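Local atomic coordinates of putative Outer membrane protein (Helicobacter pylori, PDB entry 6GW5), a protein that is the outer-membrane adhesin SabA, a lectin that probably attaches the bacterium to host glycans such as Lewis-type antigens, here as its adhesin domain. Residues A[17-22]-A[404-409]; A[28-33]-A[396-401]. One frame throughout, in Å; residues are numbered along the deposited sequence.

Interaction 1: A[17-22]-A[404-409]; sequences QYLNQV and EQQSNL
Leu19 points from its helix toward the segment 404-409 and meets two side chains there, the amide end of Gln406 and one methyl of Leu409. The two partners are three residues apart, so both project from the same side of helix 403-415, and Leu19 touches them at different heights, Gln406 at its CB and Leu409 at CD1. The two leucine side chains meet at a slant, each with the methyl farthest from its own backbone: CD1 of Leu19 lies 4.1 Å from CD2 of Leu409. On Leu19 this branch is the one anti to CA (chi2 177°), so the methyl stands as far from its own backbone as the side chain allows. Gln406 approaches differently. Its chain is stretched out, with CG anti to the backbone N (chi1 175°) and CD anti to CA, which carries the amide across the gap until NE2 is 3.8 Å from CB of Leu19. This is a packing contact, made by the nitrogen end of the amide at the base of the leucine rather than at its tip. Such a long polar reach suits backbones that stay well apart, with CA of Leu19 and CA of Gln406 separated by 8.3 Å.

Leu19 also packs on Ile382 and Ile383, while Leu409 packs on Tyr12, Leu15 and Ser16 of helix 3-32. Beside the contact, Gln405 NE2 is hydrogen-bonded to the carbonyls of Asn378 and Lys380, tying helix 403-415 to the chain just before strand 383-384.

The segments run in roughly opposing directions, and the sparse leucine contact with a glutamine at its margin is that of the last modelled helix of this fragment laid against a long one. Helix 3-32, most of which lies in a predicted coiled coil (residues 5-35), also packs on helix 348-370 and is part of the helical end of the elongated adhesin domain that holds both modelled chain ends.

Interaction 2: A[28-33]-A[396-401]; sequences SIQNAN and QYNYQI
The ring of Tyr397 is approached by Ile29 at an oblique angle, the nearest pair being Ile29 CG2 and Tyr397 CD2 at 4.4 Å. One ring face carries CB of the preceding Gln396, which sits 3.8 Å above the plane and over the ring centre. The base of the tyrosine is touched as well: CD1 at the end of Ile29, anti to CA (chi2 166°), lies 4.2 Å from Tyr397 CB, on the same side as CG2.

Two amides lie beside this apolar patch, their planes turned about 80° apart. They come nearest through their oxygens, Gln30 OE1 and Asn398 OD1, at 4.5 Å, a loose approach of two acceptors. Asn398 directs its nitrogen back into its own loop, where ND2 is hydrogen-bonded to the carbonyl of Ala394.

Ile29 packs on Ile355 and Tyr397 on Gln352, both of helix 348-370, so the loop rests where two helices run side by side. Lys26 NZ is hydrogen-bonded to the carbonyl of Tyr399, and the Tyr399 ring stacks with Tyr359. Asn398 is the centre of an inverse gamma turn, closed by a weak Tyr399 N to Tyr397 O bond; it bends the chain just before strand 400-401 pairs with strand 383-384 in a two-stranded antiparallel ribbon packed on helix 3-32, with the loop before it reaching helix 348-370.

How the interactions relate
Interactions 1 and 2 have their centres about 16 Å apart; both use helix 3-32, interaction 1 at its middle and interaction 2 at its C-terminal end. Their second segments are close neighbours in sequence: the chain passes from the loop of 396-401 through strand 400-401 into helix 403-415, so interaction 2 is nested inside the loop closed by interaction 1. The two meet directly, with Val22 CG1 4.0 Å from Tyr399 CB and Gln406 OE1 3.6 Å from Ile401 CG2. Together they hold the C-terminal part of the fragment against helix 3-32, with both modelled chain ends at the same end of the elongated structure, consistent with attachment to a membrane-embedded barrel there.

Interaction 1: A[17-22]-A[404-409]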
ATOM      1  N   GLN A  17      32.233 -14.117   8.245  1.00 45.10           N
ATOM      2  CA  GLN A  17      30.913 -13.635   8.509  1.00 46.52           C
ATOM      3  C   GLN A  17      30.960 -12.566   9.594  1.00 38.82           C
ATOM      4  O   GLN A  17      30.329 -11.544   9.432  1.00 37.00           O
ATOM      5  CB  GLN A  17      29.839 -14.745   8.624  1.00 45.21           C
ATOM      6  CG  GLN A  17      29.036 -14.833   9.921  1.00 51.41           C
ATOM      7  CD  GLN A  17      28.200 -13.607  10.318  1.00 46.16           C
ATOM      8  OE1 GLN A  17      28.343 -13.174  11.446  1.00 48.57           O
ATOM      9  NE2 GLN A  17      27.356 -13.058   9.439  1.00 44.15           N
ATOM     10  N   TYR A  18      31.736 -12.746  10.656  1.00 41.77           N
ATOM     11  CA  TYR A  18      31.787 -11.695  11.706  1.00 39.56           C
ATOM     12  C   TYR A  18      32.233 -10.355  11.103  1.00 36.18           C
ATOM     13  O   TYR A  18      31.768  -9.286  11.515  1.00 32.89           O
ATOM     14  CB  TYR A  18      32.723 -12.057  12.866  1.00 39.14           C
ATOM     15  CG  TYR A  18      32.291 -13.176  13.813  1.00 44.62           C
ATOM     16  CD1 TYR A  18      30.965 -13.297  14.267  1.00 46.52           C
ATOM     17  CD2 TYR A  18      33.247 -14.068  14.336  1.00 44.71           C
ATOM     18  CE1 TYR A  18      30.597 -14.304  15.150  1.00 45.23           C
ATOM     19  CE2 TYR A  18      32.896 -15.053  15.239  1.00 43.82           C
ATOM     20  CZ  TYR A  18      31.574 -15.175  15.636  1.00 46.49           C
ATOM     21  OH  TYR A  18      31.225 -16.185  16.512  1.00 48.29           O
ATOM     22  N   LEU A  19      33.169 -10.428  10.163  1.00 37.15           N
ATOM     23  CA  LEU A  19      33.718  -9.230   9.549  1.00 38.66           C
ATOM     24  C   LEU A  19      32.692  -8.560   8.658  1.00 36.82           C
ATOM     25  O   LEU A  19      32.665  -7.357   8.547  1.00 41.36           O
ATOM     26  CB  LEU A  19      34.966  -9.558   8.753  1.00 39.92           C
ATOM     27  CG  LEU A  19      36.118 -10.137   9.578  1.00 41.18           C
ATOM     28  CD1 LEU A  19      37.294 -10.507   8.679  1.00 40.25           C
ATOM     29  CD2 LEU A  19      36.596  -9.211  10.690  1.00 43.42           C
ATOM     30  N   ASN A  20      31.855  -9.322   7.998  1.00 36.29           N
ATOM     31  CA  ASN A  20      30.839  -8.707   7.169  1.00 36.23           C
ATOM     32  C   ASN A  20      29.843  -8.021   8.026  1.00 34.60           C
ATOM     33  O   ASN A  20      29.337  -6.974   7.668  1.00 32.90           O
ATOM     34  CB  ASN A  20      30.149  -9.738   6.300  1.00 39.23           C
ATOM     35  CG  ASN A  20      30.948 -10.063   5.053  1.00 40.75           C
ATOM     36  OD1 ASN A  20      31.726 -10.961   5.042  1.00 45.02           O
ATOM     37  ND2 ASN A  20      30.772  -9.286   4.027  1.00 47.43           N
ATOM     38  N   GLN A  21      29.575  -8.655   9.169  1.00 34.92           N
ATOM     39  CA  GLN A  21      28.614  -8.195  10.153  1.00 33.44           C
ATOM     40  C   GLN A  21      29.107  -6.861  10.731  1.00 34.77           C
ATOM     41  O   GLN A  21      28.370  -5.903  10.835  1.00 33.55           O
ATOM     42  CB  GLN A  21      28.474  -9.289  11.248  1.00 30.32           C
ATOM     43  CG  GLN A  21      27.327  -9.124  12.212  1.00 30.79           C
ATOM     44  CD  GLN A  21      25.955  -9.507  11.648  1.00 30.77           C
ATOM     45  OE1 GLN A  21      25.826 -10.197  10.610  1.00 31.58           O
ATOM     46  NE2 GLN A  21      24.924  -9.090  12.341  1.00 29.16           N
ATOM     47  N   VAL A  22      30.365  -6.805  11.109  1.00 34.90           N
ATOM     48  CA  VAL A  22      30.857  -5.590  11.657  1.00 35.44           C
ATOM     49  C   VAL A  22      30.736  -4.455  10.648  1.00 36.60           C
ATOM     50  O   VAL A  22      30.288  -3.362  11.005  1.00 33.84           O
ATOM     51  CB  VAL A  22      32.300  -5.770  12.122  1.00 37.04           C
ATOM     52  CG1 VAL A  22      32.949  -4.408  12.400  1.00 37.52           C
ATOM     53  CG2 VAL A  22      32.313  -6.662  13.358  1.00 33.87           C
ATOM     54  N   GLU A 404      43.895  -6.261   3.302  1.00 75.13           N
ATOM     55  CA  GLU A 404      44.797  -7.324   2.747  1.00 76.30           C
ATOM     56  C   GLU A 404      44.421  -8.658   3.373  1.00 67.06           C
ATOM     57  O   GLU A 404      44.194  -9.638   2.686  1.00 64.75           O
ATOM     58  CB  GLU A 404      46.335  -7.128   2.963  1.00 80.83           C
ATOM     59  CG  GLU A 404      46.896  -5.736   3.245  1.00 88.99           C
ATOM     60  CD  GLU A 404      46.626  -4.699   2.145  1.00100.69           C
ATOM     61  OE1 GLU A 404      46.290  -3.558   2.534  1.00 99.38           O
ATOM     62  OE2 GLU A 404      46.741  -4.986   0.915  1.00 99.82           O
ATOM     63  N   GLN A 405      44.347  -8.667   4.695  1.00 62.35           N
ATOM     64  CA  GLN A 405      44.119  -9.893   5.421  1.00 58.96           C
ATOM     65  C   GLN A 405      42.701 -10.412   5.171  1.00 56.79           C
ATOM     66  O   GLN A 405      42.477 -11.628   5.131  1.00 57.10           O
ATOM     67  CB  GLN A 405      44.376  -9.688   6.911  1.00 61.83           C
ATOM     68  CG  GLN A 405      45.763  -9.179   7.286  1.00 60.14           C
ATOM     69  CD  GLN A 405      45.883  -8.897   8.770  1.00 63.11           C
ATOM     70  OE1 GLN A 405      45.952  -7.750   9.196  1.00 66.45           O
ATOM     71  NE2 GLN A 405      45.889  -9.955   9.572  1.00 64.77           N
ATOM     72  N   GLN A 406      41.748  -9.507   4.973  1.00 56.10           N
ATOM     73  CA  GLN A 406      40.392  -9.929   4.677  1.00 60.92           C
ATOM     74  C   GLN A 406      40.336 -10.501   3.269  1.00 62.34           C
ATOM     75  O   GLN A 406      39.678 -11.509   3.037  1.00 60.96           O
ATOM     76  CB  GLN A 406      39.391  -8.778   4.814  1.00 57.89           C
ATOM     77  CG  GLN A 406      37.971  -9.156   4.400  1.00 59.16           C
ATOM     78  CD  GLN A 406      36.957  -8.070   4.703  1.00 59.63           C
ATOM     79  OE1 GLN A 406      37.217  -6.880   4.491  1.00 50.13           O
ATOM     80  NE2 GLN A 406      35.787  -8.481   5.213  1.00 61.15           N
ATOM     81  N   SER A 407      40.991  -9.831   2.334  1.00 64.49           N
ATOM     82  CA  SER A 407      41.128 -10.343   0.974  1.00 69.78           C
ATOM     83  C   SER A 407      41.755 -11.745   0.982  1.00 68.74           C
ATOM     84  O   SER A 407      41.213 -12.682   0.386  1.00 60.97           O
ATOM     85  CB  SER A 407      41.969  -9.374   0.141  1.00 74.85           C
ATOM     86  OG  SER A 407      41.935  -9.701  -1.230  1.00 77.28           O
ATOM     87  N   ASN A 408      42.880 -11.883   1.687  1.00 65.91           N
ATOM     88  CA  ASN A 408      43.528 -13.189   1.865  1.00 68.15           C
ATOM     89  C   ASN A 408      42.544 -14.236   2.365  1.00 68.64           C
ATOM     90  O   ASN A 408      42.486 -15.345   1.856  1.00 71.68           O
ATOM     91  CB  ASN A 408      44.722 -13.116   2.862  1.00 68.38           C
ATOM     92  CG  ASN A 408      45.990 -12.493   2.266  1.00 69.98           C
ATOM     93  OD1 ASN A 408      46.137 -12.366   1.057  1.00 69.05           O
ATOM     94  ND2 ASN A 408      46.909 -12.109   3.130  1.00 68.25           N
ATOM     95  N   LEU A 409      41.813 -13.890   3.412  1.00 70.03           N
ATOM     96  CA  LEU A 409      40.874 -14.813   4.032  1.00 64.19           C
ATOM     97  C   LEU A 409      39.828 -15.254   3.035  1.00 64.22           C
ATOM     98  O   LEU A 409      39.486 -16.414   2.973  1.00 65.36           O
ATOM     99  CB  LEU A 409      40.201 -14.126   5.218  1.00 62.62           C
ATOM    100  CG  LEU A 409      39.212 -14.951   6.018  1.00 55.41           C
ATOM    101  CD1 LEU A 409      39.914 -16.000   6.866  1.00 52.23           C
ATOM    102  CD2 LEU A 409      38.398 -14.030   6.893  1.00 55.30           C
TER

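Interaction 2: A[28-33]-A[396-401]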
ATOM      1  N   SER A  28      25.173   1.030   9.884  1.00 29.25           N
ATOM      2  CA  SER A  28      23.934   1.281  10.583  1.00 28.21           C
ATOM      3  C   SER A  28      24.154   2.239  11.701  1.00 28.55           C
ATOM      4  O   SER A  28      23.322   3.133  11.901  1.00 27.86           O
ATOM      5  CB  SER A  28      23.256  -0.016  11.056  1.00 27.39           C
ATOM      6  OG  SER A  28      22.674  -0.734   9.932  1.00 27.09           O
ATOM      7  N   ILE A  29      25.277   2.078  12.413  1.00 28.66           N
ATOM      8  CA  ILE A  29      25.550   2.946  13.532  1.00 30.87           C
ATOM      9  C   ILE A  29      25.800   4.358  13.010  1.00 33.91           C
ATOM     10  O   ILE A  29      25.316   5.325  13.599  1.00 32.27           O
ATOM     11  CB  ILE A  29      26.681   2.384  14.425  1.00 33.74           C
ATOM     12  CG1 ILE A  29      26.166   1.127  15.185  1.00 31.97           C
ATOM     13  CG2 ILE A  29      27.146   3.437  15.433  1.00 32.56           C
ATOM     14  CD1 ILE A  29      27.245   0.281  15.825  1.00 29.82           C
ATOM     15  N   GLN A  30      26.498   4.478  11.872  1.00 34.89           N
ATOM     16  CA  GLN A  30      26.812   5.806  11.341  1.00 35.91           C
ATOM     17  C   GLN A  30      25.565   6.561  10.971  1.00 33.91           C
ATOM     18  O   GLN A  30      25.422   7.708  11.309  1.00 29.60           O
ATOM     19  CB  GLN A  30      27.778   5.719  10.193  1.00 36.59           C
ATOM     20  CG  GLN A  30      29.172   5.377  10.696  1.00 47.86           C
ATOM     21  CD  GLN A  30      30.122   4.906   9.584  1.00 56.43           C
ATOM     22  OE1 GLN A  30      30.981   4.035   9.816  1.00 54.52           O
ATOM     23  NE2 GLN A  30      29.969   5.486   8.368  1.00 52.87           N
ATOM     24  N   ASN A  31      24.670   5.864  10.283  1.00 33.64           N
ATOM     25  CA  ASN A  31      23.405   6.410   9.886  1.00 33.82           C
ATOM     26  C   ASN A  31      22.619   6.949  11.052  1.00 33.35           C
ATOM     27  O   ASN A  31      22.161   8.069  11.032  1.00 33.02           O
ATOM     28  CB  ASN A  31      22.562   5.332   9.190  1.00 38.33           C
ATOM     29  CG  ASN A  31      23.126   4.923   7.863  1.00 34.89           C
ATOM     30  OD1 ASN A  31      24.049   5.546   7.350  1.00 40.51           O
ATOM     31  ND2 ASN A  31      22.657   3.827   7.357  1.00 31.09           N
ATOM     32  N   ALA A  32      22.497   6.157  12.092  1.00 33.96           N
ATOM     33  CA  ALA A  32      21.783   6.604  13.254  1.00 33.89           C
ATOM     34  C   ALA A  32      22.406   7.864  13.910  1.00 36.06           C
ATOM     35  O   ALA A  32      21.689   8.680  14.435  1.00 38.42           O
ATOM     36  CB  ALA A  32      21.693   5.481  14.229  1.00 31.96           C
ATOM     37  N   ASN A  33      23.719   8.012  13.846  1.00 36.86           N
ATOM     38  CA  ASN A  33      24.436   9.176  14.413  1.00 39.33           C
ATOM     39  C   ASN A  33      24.587  10.285  13.396  1.00 37.54           C
ATOM     40  O   ASN A  33      25.168  11.319  13.682  1.00 40.57           O
ATOM     41  CB  ASN A  33      25.853   8.790  14.863  1.00 38.02           C
ATOM     42  CG  ASN A  33      25.839   7.908  16.074  1.00 39.11           C
ATOM     43  OD1 ASN A  33      25.256   8.250  17.078  1.00 40.91           O
ATOM     44  ND2 ASN A  33      26.451   6.751  15.977  1.00 41.90           N
ATOM     45  N   GLN A 396      34.178   5.038  19.238  1.00 39.74           N
ATOM     46  CA  GLN A 396      34.070   3.786  19.957  1.00 39.54           C
ATOM     47  C   GLN A 396      33.737   2.526  19.132  1.00 39.23           C
ATOM     48  O   GLN A 396      34.017   1.387  19.549  1.00 43.16           O
ATOM     49  CB  GLN A 396      32.915   3.969  20.886  1.00 41.09           C
ATOM     50  CG  GLN A 396      33.204   3.607  22.284  1.00 49.06           C
ATOM     51  CD  GLN A 396      31.983   3.819  23.144  1.00 51.94           C
ATOM     52  OE1 GLN A 396      31.230   4.806  22.996  1.00 49.16           O
ATOM     53  NE2 GLN A 396      31.747   2.870  24.009  1.00 58.34           N
ATOM     54  N   TYR A 397      33.037   2.726  18.025  1.00 39.98           N
ATOM     55  CA  TYR A 397      32.492   1.610  17.265  1.00 41.67           C
ATOM     56  C   TYR A 397      33.100   1.502  15.860  1.00 41.69           C
ATOM     57  O   TYR A 397      32.755   0.615  15.104  1.00 39.89           O
ATOM     58  CB  TYR A 397      30.969   1.741  17.240  1.00 39.94           C
ATOM     59  CG  TYR A 397      30.334   1.800  18.626  1.00 40.36           C
ATOM     60  CD1 TYR A 397      30.416   0.697  19.511  1.00 40.57           C
ATOM     61  CD2 TYR A 397      29.651   2.947  19.061  1.00 36.44           C
ATOM     62  CE1 TYR A 397      29.819   0.737  20.771  1.00 39.44           C
ATOM     63  CE2 TYR A 397      29.060   3.001  20.309  1.00 36.13           C
ATOM     64  CZ  TYR A 397      29.146   1.910  21.157  1.00 40.35           C
ATOM     65  OH  TYR A 397      28.557   2.011  22.378  1.00 43.20           O
ATOM     66  N   ASN A 398      34.092   2.342  15.562  1.00 42.50           N
ATOM     67  CA  ASN A 398      34.644   2.431  14.250  1.00 39.10           C
ATOM     68  C   ASN A 398      35.777   1.439  14.040  1.00 37.63           C
ATOM     69  O   ASN A 398      36.905   1.780  13.828  1.00 40.10           O
ATOM     70  CB  ASN A 398      35.073   3.849  14.050  1.00 42.33           C
ATOM     71  CG  ASN A 398      35.385   4.172  12.619  1.00 46.13           C
ATOM     72  OD1 ASN A 398      34.978   3.467  11.697  1.00 53.42           O
ATOM     73  ND2 ASN A 398      36.101   5.264  12.420  1.00 47.16           N
ATOM     74  N   TYR A 399      35.446   0.167  14.077  1.00 42.19           N
ATOM     75  CA  TYR A 399      36.463  -0.890  13.985  1.00 44.90           C
ATOM     76  C   TYR A 399      37.127  -0.861  12.632  1.00 42.99           C
ATOM     77  O   TYR A 399      36.462  -0.552  11.665  1.00 43.34           O
ATOM     78  CB  TYR A 399      35.826  -2.262  14.191  1.00 42.87           C
ATOM     79  CG  TYR A 399      35.285  -2.398  15.574  1.00 42.90           C
ATOM     80  CD1 TYR A 399      36.135  -2.659  16.631  1.00 45.59           C
ATOM     81  CD2 TYR A 399      33.930  -2.246  15.840  1.00 43.16           C
ATOM     82  CE1 TYR A 399      35.653  -2.754  17.927  1.00 45.68           C
ATOM     83  CE2 TYR A 399      33.428  -2.357  17.121  1.00 41.54           C
ATOM     84  CZ  TYR A 399      34.289  -2.590  18.159  1.00 44.13           C
ATOM     85  OH  TYR A 399      33.803  -2.700  19.432  1.00 44.69           O
ATOM     86  N   GLN A 400      38.422  -1.157  12.565  1.00 45.82           N
ATOM     87  CA  GLN A 400      39.121  -1.253  11.269  1.00 46.91           C
ATOM     88  C   GLN A 400      39.392  -2.659  10.974  1.00 40.38           C
ATOM     89  O   GLN A 400      39.940  -3.381  11.778  1.00 40.96           O
ATOM     90  CB  GLN A 400      40.430  -0.453  11.205  1.00 49.78           C
ATOM     91  CG  GLN A 400      40.236   1.062  11.403  1.00 60.33           C
ATOM     92  CD  GLN A 400      39.134   1.752  10.527  1.00 67.09           C
ATOM     93  OE1 GLN A 400      38.068   2.136  11.018  1.00 63.59           O
ATOM     94  NE2 GLN A 400      39.432   1.968   9.253  1.00 68.37           N
ATOM     95  N   ILE A 401      38.930  -3.064   9.822  1.00 42.51           N
ATOM     96  CA  ILE A 401      39.231  -4.367   9.288  1.00 44.39           C
ATOM     97  C   ILE A 401      40.322  -4.210   8.245  1.00 45.96           C
ATOM     98  O   ILE A 401      40.161  -3.502   7.252  1.00 45.15           O
ATOM     99  CB  ILE A 401      37.979  -4.962   8.623  1.00 45.85           C
ATOM    100  CG1 ILE A 401      36.883  -5.186   9.683  1.00 42.88           C
ATOM    101  CG2 ILE A 401      38.308  -6.267   7.874  1.00 46.48           C
ATOM    102  CD1 ILE A 401      35.507  -4.980   9.146  1.00 42.10           C
TER